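Transcriptional regulator, LacI family protein (Rhodococcus jostii, PDB 3K9C) probably acts as a DNA-binding transcription factor of the LacI family, recognising cis-regulatory sequences and carrying a periplasmic-binding-protein-like domain. Local coordinates at residues 119-124 / 186-191; 128-133 / 177-182; 198-203 / 215-220. All coordinates share one frame; numbering follows the deposited sequence.

Interaction 1: 119-124 / 186-191; sequences DHLTEL and PTAVVA
Leu121 lays its two methyl groups over the side chains of Ala188 and Val190, reaching from the last turn of helix 110-123 onto strand 188-191. CD1 comes to 3.6 Å from Val190 CG2, the tightest approach between the two segments. The same methyl also rests against the alanine, and CD2 meets the CB of Ala188 at 3.8 Å. Ala188 CB is therefore straddled by both branches of the leucine fork, while Val190 is met through one branch only. Leu121 and Val190 cross at a slant instead of lying alongside each other. The leucine CG stands anti to its own carbonyl carbon (chi1 -69°), and this carries the fork out from the helix toward the strand. In Val190 it is likewise CG2, the methyl anti to the carbonyl carbon, that faces the leucine.

No hydrogen bond passes between the segments; the contact is purely apolar, and all three residues are buried. Helix and strand stay a full side-chain layer apart, with 7.2 Å between Leu121 CA and Ala188 CA. Val189, between the two contact residues, points to the other face of the sheet, where it packs on Ile132 and on Met176 of helix 169-181.

This is helix-on-sheet packing in the periplasmic-binding-protein-like domain. Leu121 also touches Ile129 of strand 129-133 and Ser216 and Val218 of strand 216-218, so this one side chain reaches residues of three adjacent strands of the parallel sheet, with strand 188-191 in the middle.

Interaction 2: 128-133 / 177-182; sequences NIAHID and HTLLEM
Strand 129-133 and the last turns of helix 169-181 come nearest at Ala130 and Leu179, whose CA atoms are 7.8 Å apart, and no hydrogen bond joins the two segments. Leu179 reaches across from the helix. Its CD1 sits 3.7 Å from Ala130 CB, and CD2 of the same fork approaches that methyl at 3.9 Å, so the alanine faces both branches. CD1 also reaches along the strand to Ile132, touching CG1 at 3.9 Å and, slightly farther off, the terminal CD1.

These strand residues are two apart and present their side chains on the same face of the parallel four-stranded sheet in the periplasmic-binding-protein-like domain, an alpha/beta fold with helices on either side. His131, between them, points to the other face, where its ring meets Phe147 and its ND1 is hydrogen-bonded to Val190 O.

Ile132 is not aimed straight at the helix from its backbone. With CG1 anti to the carbonyl carbon (chi1 -62°) and the chain extended beyond it, the end of the side chain swings nearer to Leu179. Val163 of strand 160-164 touches both Leu179 and Ile132, while Pro186 packs on Ala130 and Leu179. Ile132 also meets Cys196 of helix 194-206.

Interaction 3: 198-203 / 215-220; sequences TGVLDL and ISVVGY
Val217 on strand 216-218 receives Val200 and Leu201 from helix 194-206, a contact within the beta-alpha-beta unit formed by strand 188-191, helix 194-206 and strand 216-218. In this classic crossover of alpha/beta folds, the helix packs back on the two parallel strands it connects; here it meets the second of them, which forms one border of the four-stranded sheet within the chain.

All direct contacts between the segments are apolar. The backbones stay well apart, 7.6 Å between Leu201 CA and Val217 CA, and one strand side chain bridges to two successive helix residues. Val200 points from the helix toward the strand, and its CG1 lies 4.1 Å from Val217 CG2 and equally far from the other methyl, CG1; the two valine side chains run antiparallel as they pass. For Leu201, a chi1 of -67° sets CG beside the backbone N, and CD2 then reaches the strand. Val217 CG2 thus meets both helix residues, Val200 and Leu201, which approach it from directions roughly at right angles. Met176 and Met233 extend this packing, the former on Val200 and the latter on Leu201, and Val217 also touches Leu204 farther along the helix.

Hydrogen bonds run within the helix, to the neighbouring strand and to the C-terminal part of the chain. Inside the helix, Leu203 N is bonded to Gly199 O at 3.0 Å. On the strand, Ser216 and Val218 pair through their backbones with strand 188-191, and Val217 pairs with Thr274, beyond the last strand.

The closest approach between the segments is made by Leu201 CD2, which stands 3.9 Å from Val217 CG2 and 4.0 Å from Val217 CB.

All three contacts are buried, apolar helix-on-sheet packings against one parallel sheet, and none has a hydrogen bond between its segments. They differ in the face and strand they use. Interaction 1 brings helix 110-123 to one face at strand 188-191, whereas interactions 2 and 3 set helices 169-181 and 194-206 side by side on the other, where Ile132 CD1 meets Val200 CG2 at 3.7 Å. In interactions 1 and 2 a helix leucine spans two strand residues; in interaction 3 a strand valine takes two helix residues. Probable backbone hydrogen bonds between neighbouring strands, Val190 N to Ala130 O and Ala191 N to Val218 O, connect interaction 1 with 2 and with 3.

Interaction 1: 119-124 / 186-191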
loop_
_atom_site.group_PDB
_atom_site.type_symbol
_atom_site.label_atom_id
_atom_site.label_comp_id
_atom_site.label_asym_id
_atom_site.label_seq_id
_atom_site.Cartn_x
_atom_site.Cartn_y
_atom_site.Cartn_z
ATOM N N ASP B 119 8.081 -7.163 -26.797
ATOM C CA ASP B 119 9.312 -7.100 -27.587
ATOM C C ASP B 119 10.489 -7.615 -26.759
ATOM O O ASP B 119 11.314 -8.391 -27.244
ATOM C CB ASP B 119 9.596 -5.669 -28.047
ATOM C CG ASP B 119 8.583 -5.167 -29.059
ATOM O OD1 ASP B 119 7.861 -5.995 -29.651
ATOM O OD2 ASP B 119 8.516 -3.938 -29.273
ATOM N N HIS B 120 10.554 -7.184 -25.502
ATOM C CA HIS B 120 11.619 -7.608 -24.602
ATOM C C HIS B 120 11.645 -9.126 -24.454
ATOM O O HIS B 120 12.708 -9.745 -24.524
ATOM C CB HIS B 120 11.433 -6.947 -23.227
ATOM C CG HIS B 120 12.326 -7.499 -22.160
ATOM N ND1 HIS B 120 13.699 -7.422 -22.225
ATOM C CD2 HIS B 120 12.038 -8.142 -21.006
ATOM C CE1 HIS B 120 14.220 -7.994 -21.155
ATOM N NE2 HIS B 120 13.233 -8.441 -20.399
ATOM N N LEU B 121 10.473 -9.726 -24.247
ATOM C CA LEU B 121 10.374 -11.175 -24.076
ATOM C C LEU B 121 10.660 -11.980 -25.347
ATOM O O LEU B 121 11.322 -13.012 -25.293
ATOM C CB LEU B 121 8.995 -11.552 -23.525
ATOM C CG LEU B 121 8.742 -11.110 -22.079
ATOM C CD1 LEU B 121 7.262 -11.279 -21.748
ATOM C CD2 LEU B 121 9.631 -11.915 -21.122
ATOM N N THR B 122 10.163 -11.528 -26.490
ATOM C CA THR B 122 10.428 -12.266 -27.714
ATOM C C THR B 122 11.930 -12.137 -28.023
ATOM O O THR B 122 12.571 -13.111 -28.431
ATOM C CB THR B 122 9.534 -11.753 -28.885
ATOM O OG1 THR B 122 9.715 -10.344 -29.059
ATOM C CG2 THR B 122 8.041 -12.022 -28.575
ATOM N N GLU B 123 12.504 -10.957 -27.774
ATOM C CA GLU B 123 13.932 -10.752 -28.015
ATOM C C GLU B 123 14.764 -11.715 -27.174
ATOM O O GLU B 123 15.879 -12.066 -27.558
ATOM C CB GLU B 123 14.351 -9.312 -27.694
ATOM C CG GLU B 123 15.805 -9.000 -28.069
ATOM C CD GLU B 123 16.259 -7.608 -27.635
ATOM O OE1 GLU B 123 15.686 -6.606 -28.121
ATOM O OE2 GLU B 123 17.190 -7.516 -26.807
ATOM N N LEU B 124 14.230 -12.133 -26.024
ATOM C CA LEU B 124 14.931 -13.080 -25.151
ATOM C C LEU B 124 14.604 -14.515 -25.567
ATOM O O LEU B 124 14.991 -15.478 -24.898
ATOM C CB LEU B 124 14.556 -12.858 -23.674
ATOM C CG LEU B 124 15.321 -11.768 -22.904
ATOM C CD1 LEU B 124 14.618 -11.459 -21.574
ATOM C CD2 LEU B 124 16.758 -12.233 -22.655
ATOM N N PRO B 186 2.926 -21.284 -20.436
ATOM C CA PRO B 186 3.801 -20.283 -21.052
ATOM C C PRO B 186 5.134 -20.178 -20.324
ATOM O O PRO B 186 5.224 -20.510 -19.150
ATOM C CB PRO B 186 2.976 -19.006 -20.943
ATOM C CG PRO B 186 2.312 -19.183 -19.608
ATOM C CD PRO B 186 1.870 -20.642 -19.633
ATOM N N THR B 187 6.167 -19.721 -21.024
ATOM C CA THR B 187 7.486 -19.568 -20.407
ATOM C C THR B 187 7.691 -18.126 -19.940
ATOM O O THR B 187 8.692 -17.805 -19.311
ATOM C CB THR B 187 8.628 -19.924 -21.384
ATOM O OG1 THR B 187 8.626 -18.996 -22.472
ATOM C CG2 THR B 187 8.470 -21.341 -21.913
ATOM N N ALA B 188 6.748 -17.255 -20.279
ATOM C CA ALA B 188 6.824 -15.854 -19.866
ATOM C C ALA B 188 5.409 -15.365 -19.629
ATOM O O ALA B 188 4.462 -15.822 -20.273
ATOM C CB ALA B 188 7.501 -15.009 -20.931
ATOM N N VAL B 189 5.269 -14.438 -18.697
ATOM C CA VAL B 189 3.968 -13.915 -18.358
ATOM C C VAL B 189 4.039 -12.422 -18.120
ATOM O O VAL B 189 4.884 -11.961 -17.368
ATOM C CB VAL B 189 3.447 -14.581 -17.070
ATOM C CG1 VAL B 189 2.066 -14.053 -16.737
ATOM C CG2 VAL B 189 3.447 -16.099 -17.234
ATOM N N VAL B 190 3.153 -11.674 -18.763
ATOM C CA VAL B 190 3.088 -10.234 -18.579
ATOM C C VAL B 190 1.841 -9.977 -17.729
ATOM O O VAL B 190 0.719 -10.216 -18.174
ATOM C CB VAL B 190 2.963 -9.482 -19.939
ATOM C CG1 VAL B 190 2.797 -7.993 -19.700
ATOM C CG2 VAL B 190 4.200 -9.729 -20.797
ATOM N N ALA B 191 2.044 -9.521 -16.497
ATOM C CA ALA B 191 0.935 -9.245 -15.589
ATOM C C ALA B 191 0.365 -7.854 -15.841
ATOM O O ALA B 191 1.065 -6.979 -16.338
ATOM C CB ALA B 191 1.399 -9.372 -14.144
#

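Interaction 2: 128-133 / 177-182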
loop_
_atom_site.group_PDB
_atom_site.type_symbol
_atom_site.label_atom_id
_atom_site.label_comp_id
_atom_site.label_asym_id
_atom_site.label_seq_id
_atom_site.Cartn_x
_atom_site.Cartn_y
_atom_site.Cartn_z
ATOM N N ASN B 128 5.844 -18.768 -26.175
ATOM C CA ASN B 128 4.586 -19.091 -25.503
ATOM C C ASN B 128 4.489 -18.056 -24.402
ATOM O O ASN B 128 4.977 -18.269 -23.293
ATOM C CB ASN B 128 4.618 -20.483 -24.879
ATOM C CG ASN B 128 4.694 -21.576 -25.914
ATOM O OD1 ASN B 128 5.736 -22.202 -26.096
ATOM N ND2 ASN B 128 3.587 -21.804 -26.613
ATOM N N ILE B 129 3.871 -16.929 -24.721
ATOM C CA ILE B 129 3.750 -15.845 -23.771
ATOM C C ILE B 129 2.314 -15.585 -23.372
ATOM O O ILE B 129 1.412 -15.545 -24.218
ATOM C CB ILE B 129 4.372 -14.576 -24.356
ATOM C CG1 ILE B 129 5.819 -14.879 -24.775
ATOM C CG2 ILE B 129 4.317 -13.439 -23.337
ATOM C CD1 ILE B 129 6.460 -13.815 -25.639
ATOM N N ALA B 130 2.112 -15.403 -22.070
ATOM C CA ALA B 130 0.788 -15.164 -21.539
ATOM C C ALA B 130 0.619 -13.788 -20.919
ATOM O O ALA B 130 1.576 -13.159 -20.451
ATOM C CB ALA B 130 0.445 -16.233 -20.514
ATOM N N HIS B 131 -0.620 -13.320 -20.929
ATOM C CA HIS B 131 -0.949 -12.041 -20.339
ATOM C C HIS B 131 -2.115 -12.252 -19.387
ATOM O O HIS B 131 -3.100 -12.914 -19.735
ATOM C CB HIS B 131 -1.327 -11.024 -21.430
ATOM C CG HIS B 131 -1.845 -9.724 -20.893
ATOM N ND1 HIS B 131 -1.118 -8.930 -20.030
ATOM C CD2 HIS B 131 -3.026 -9.093 -21.082
ATOM C CE1 HIS B 131 -1.831 -7.865 -19.712
ATOM N NE2 HIS B 131 -2.993 -7.938 -20.339
ATOM N N ILE B 132 -1.974 -11.744 -18.166
ATOM C CA ILE B 132 -3.049 -11.809 -17.181
ATOM C C ILE B 132 -3.550 -10.361 -17.239
ATOM O O ILE B 132 -2.863 -9.437 -16.785
ATOM C CB ILE B 132 -2.506 -12.187 -15.767
ATOM C CG1 ILE B 132 -1.871 -13.580 -15.817
ATOM C CG2 ILE B 132 -3.645 -12.185 -14.736
ATOM C CD1 ILE B 132 -1.235 -14.043 -14.504
ATOM N N ASP B 133 -4.719 -10.158 -17.848
ATOM C CA ASP B 133 -5.257 -8.806 -18.019
ATOM C C ASP B 133 -5.910 -8.181 -16.798
ATOM O O ASP B 133 -6.132 -8.843 -15.784
ATOM C CB ASP B 133 -6.229 -8.746 -19.214
ATOM C CG ASP B 133 -7.553 -9.446 -18.948
ATOM O OD1 ASP B 133 -8.023 -9.463 -17.788
ATOM O OD2 ASP B 133 -8.141 -9.961 -19.923
ATOM N N HIS B 177 -2.012 -19.795 -11.760
ATOM C CA HIS B 177 -2.417 -21.166 -11.488
ATOM C C HIS B 177 -3.103 -21.705 -12.746
ATOM O O HIS B 177 -2.767 -22.781 -13.245
ATOM C CB HIS B 177 -3.384 -21.188 -10.307
ATOM C CG HIS B 177 -3.994 -22.527 -10.050
ATOM N ND1 HIS B 177 -3.241 -23.638 -9.734
ATOM C CD2 HIS B 177 -5.284 -22.942 -10.089
ATOM C CE1 HIS B 177 -4.042 -24.681 -9.593
ATOM N NE2 HIS B 177 -5.284 -24.286 -9.803
ATOM N N THR B 178 -4.057 -20.937 -13.261
ATOM C CA THR B 178 -4.783 -21.318 -14.470
ATOM C C THR B 178 -3.787 -21.621 -15.590
ATOM O O THR B 178 -3.873 -22.661 -16.244
ATOM C CB THR B 178 -5.705 -20.181 -14.955
ATOM O OG1 THR B 178 -6.613 -19.808 -13.910
ATOM C CG2 THR B 178 -6.483 -20.618 -16.174
ATOM N N LEU B 179 -2.839 -20.707 -15.799
ATOM C CA LEU B 179 -1.833 -20.856 -16.846
ATOM C C LEU B 179 -0.979 -22.101 -16.677
ATOM O O LEU B 179 -0.611 -22.739 -17.657
ATOM C CB LEU B 179 -0.934 -19.609 -16.905
ATOM C CG LEU B 179 -1.682 -18.325 -17.295
ATOM C CD1 LEU B 179 -0.774 -17.092 -17.158
ATOM C CD2 LEU B 179 -2.198 -18.476 -18.724
ATOM N N LEU B 180 -0.656 -22.450 -15.436
ATOM C CA LEU B 180 0.164 -23.632 -15.182
ATOM C C LEU B 180 -0.573 -24.937 -15.479
ATOM O O LEU B 180 0.046 -25.950 -15.797
ATOM C CB LEU B 180 0.668 -23.627 -13.735
ATOM C CG LEU B 180 1.790 -22.621 -13.464
ATOM C CD1 LEU B 180 2.112 -22.576 -11.976
ATOM C CD2 LEU B 180 3.023 -23.020 -14.273
ATOM N N GLU B 181 -1.896 -24.897 -15.385
ATOM C CA GLU B 181 -2.729 -26.069 -15.637
ATOM C C GLU B 181 -2.863 -26.365 -17.132
ATOM O O GLU B 181 -3.268 -27.459 -17.521
ATOM C CB GLU B 181 -4.125 -25.842 -15.052
ATOM C CG GLU B 181 -4.138 -25.511 -13.578
ATOM C CD GLU B 181 -4.113 -26.746 -12.708
ATOM O OE1 GLU B 181 -5.082 -27.535 -12.789
ATOM O OE2 GLU B 181 -3.135 -26.930 -11.947
HETATM N N MSE B 182 -2.522 -25.387 -17.966
HETATM C CA MSE B 182 -2.635 -25.535 -19.415
HETATM C C MSE B 182 -1.835 -26.656 -20.062
HETATM O O MSE B 182 -0.809 -27.094 -19.538
HETATM C CB MSE B 182 -2.255 -24.237 -20.108
HETATM C CG MSE B 182 -3.197 -23.096 -19.841
HETATM SE SE MSE B 182 -2.826 -21.711 -21.097
HETATM C CE MSE B 182 -4.325 -22.007 -22.288
#

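Interaction 3: 198-203 / 215-220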
loop_
_atom_site.group_PDB
_atom_site.type_symbol
_atom_site.label_atom_id
_atom_site.label_comp_id
_atom_site.label_asym_id
_atom_site.label_seq_id
_atom_site.Cartn_x
_atom_site.Cartn_y
_atom_site.Cartn_z
ATOM N N THR B 198 3.123 -9.516 -8.353
ATOM C CA THR B 198 3.556 -9.987 -7.042
ATOM C C THR B 198 2.907 -11.334 -6.723
ATOM O O THR B 198 3.554 -12.222 -6.165
ATOM C CB THR B 198 3.202 -8.980 -5.927
ATOM O OG1 THR B 198 3.988 -7.791 -6.082
ATOM C CG2 THR B 198 3.490 -9.590 -4.555
ATOM N N GLY B 199 1.638 -11.491 -7.096
ATOM C CA GLY B 199 0.937 -12.742 -6.852
ATOM C C GLY B 199 1.426 -13.863 -7.750
ATOM O O GLY B 199 1.428 -15.043 -7.363
ATOM N N VAL B 200 1.830 -13.495 -8.962
ATOM C CA VAL B 200 2.334 -14.447 -9.932
ATOM C C VAL B 200 3.640 -15.029 -9.401
ATOM O O VAL B 200 3.843 -16.237 -9.431
ATOM C CB VAL B 200 2.600 -13.762 -11.291
ATOM C CG1 VAL B 200 3.294 -14.730 -12.239
ATOM C CG2 VAL B 200 1.276 -13.252 -11.887
ATOM N N LEU B 201 4.521 -14.153 -8.924
ATOM C CA LEU B 201 5.810 -14.571 -8.376
ATOM C C LEU B 201 5.624 -15.399 -7.110
ATOM O O LEU B 201 6.351 -16.369 -6.895
ATOM C CB LEU B 201 6.673 -13.350 -8.046
ATOM C CG LEU B 201 7.158 -12.502 -9.219
ATOM C CD1 LEU B 201 7.785 -11.215 -8.694
ATOM C CD2 LEU B 201 8.157 -13.295 -10.047
ATOM N N ASP B 202 4.668 -14.998 -6.267
ATOM C CA ASP B 202 4.390 -15.713 -5.021
ATOM C C ASP B 202 3.979 -17.149 -5.298
ATOM O O ASP B 202 4.407 -18.074 -4.604
ATOM C CB ASP B 202 3.255 -15.060 -4.231
ATOM C CG ASP B 202 3.560 -13.647 -3.812
ATOM O OD1 ASP B 202 4.744 -13.324 -3.569
ATOM O OD2 ASP B 202 2.591 -12.858 -3.705
ATOM N N LEU B 203 3.126 -17.328 -6.299
ATOM C CA LEU B 203 2.655 -18.655 -6.661
ATOM C C LEU B 203 3.770 -19.483 -7.274
ATOM O O LEU B 203 3.971 -20.639 -6.902
ATOM C CB LEU B 203 1.502 -18.568 -7.666
ATOM C CG LEU B 203 1.033 -19.957 -8.109
ATOM C CD1 LEU B 203 0.241 -20.569 -6.973
ATOM C CD2 LEU B 203 0.185 -19.882 -9.363
ATOM N N ILE B 215 10.499 -19.588 -15.615
ATOM C CA ILE B 215 9.527 -18.663 -16.192
ATOM C C ILE B 215 9.896 -17.194 -15.939
ATOM O O ILE B 215 10.359 -16.835 -14.848
ATOM C CB ILE B 215 8.117 -18.925 -15.586
ATOM C CG1 ILE B 215 7.621 -20.307 -16.008
ATOM C CG2 ILE B 215 7.125 -17.837 -16.015
ATOM C CD1 ILE B 215 6.313 -20.689 -15.379
ATOM N N SER B 216 9.690 -16.355 -16.954
ATOM C CA SER B 216 9.957 -14.924 -16.842
ATOM C C SER B 216 8.652 -14.198 -16.535
ATOM O O SER B 216 7.574 -14.611 -16.972
ATOM C CB SER B 216 10.564 -14.375 -18.135
ATOM O OG SER B 216 11.928 -14.747 -18.265
ATOM N N VAL B 217 8.752 -13.114 -15.778
ATOM C CA VAL B 217 7.582 -12.347 -15.394
ATOM C C VAL B 217 7.849 -10.859 -15.570
ATOM O O VAL B 217 8.928 -10.382 -15.240
ATOM C CB VAL B 217 7.213 -12.600 -13.897
ATOM C CG1 VAL B 217 5.929 -11.845 -13.528
ATOM C CG2 VAL B 217 7.049 -14.090 -13.650
ATOM N N VAL B 218 6.856 -10.139 -16.084
ATOM C CA VAL B 218 6.949 -8.694 -16.278
ATOM C C VAL B 218 5.726 -8.026 -15.631
ATOM O O VAL B 218 4.589 -8.492 -15.798
ATOM C CB VAL B 218 6.949 -8.308 -17.771
ATOM C CG1 VAL B 218 6.990 -6.801 -17.902
ATOM C CG2 VAL B 218 8.134 -8.932 -18.472
ATOM N N GLY B 219 5.959 -6.940 -14.902
ATOM C CA GLY B 219 4.862 -6.232 -14.271
ATOM C C GLY B 219 4.574 -4.951 -15.026
ATOM O O GLY B 219 4.958 -4.813 -16.184
ATOM N N TYR B 220 3.896 -4.011 -14.376
ATOM C CA TYR B 220 3.584 -2.741 -14.999
ATOM C C TYR B 220 3.339 -1.704 -13.902
ATOM O O TYR B 220 2.671 -1.998 -12.906
ATOM C CB TYR B 220 2.346 -2.889 -15.906
ATOM C CG TYR B 220 2.295 -1.921 -17.066
ATOM C CD1 TYR B 220 2.464 -2.366 -18.383
ATOM C CD2 TYR B 220 2.064 -0.562 -16.857
ATOM C CE1 TYR B 220 2.400 -1.474 -19.462
ATOM C CE2 TYR B 220 2.005 0.333 -17.921
ATOM C CZ TYR B 220 2.175 -0.129 -19.218
ATOM O OH TYR B 220 2.149 0.758 -20.267
#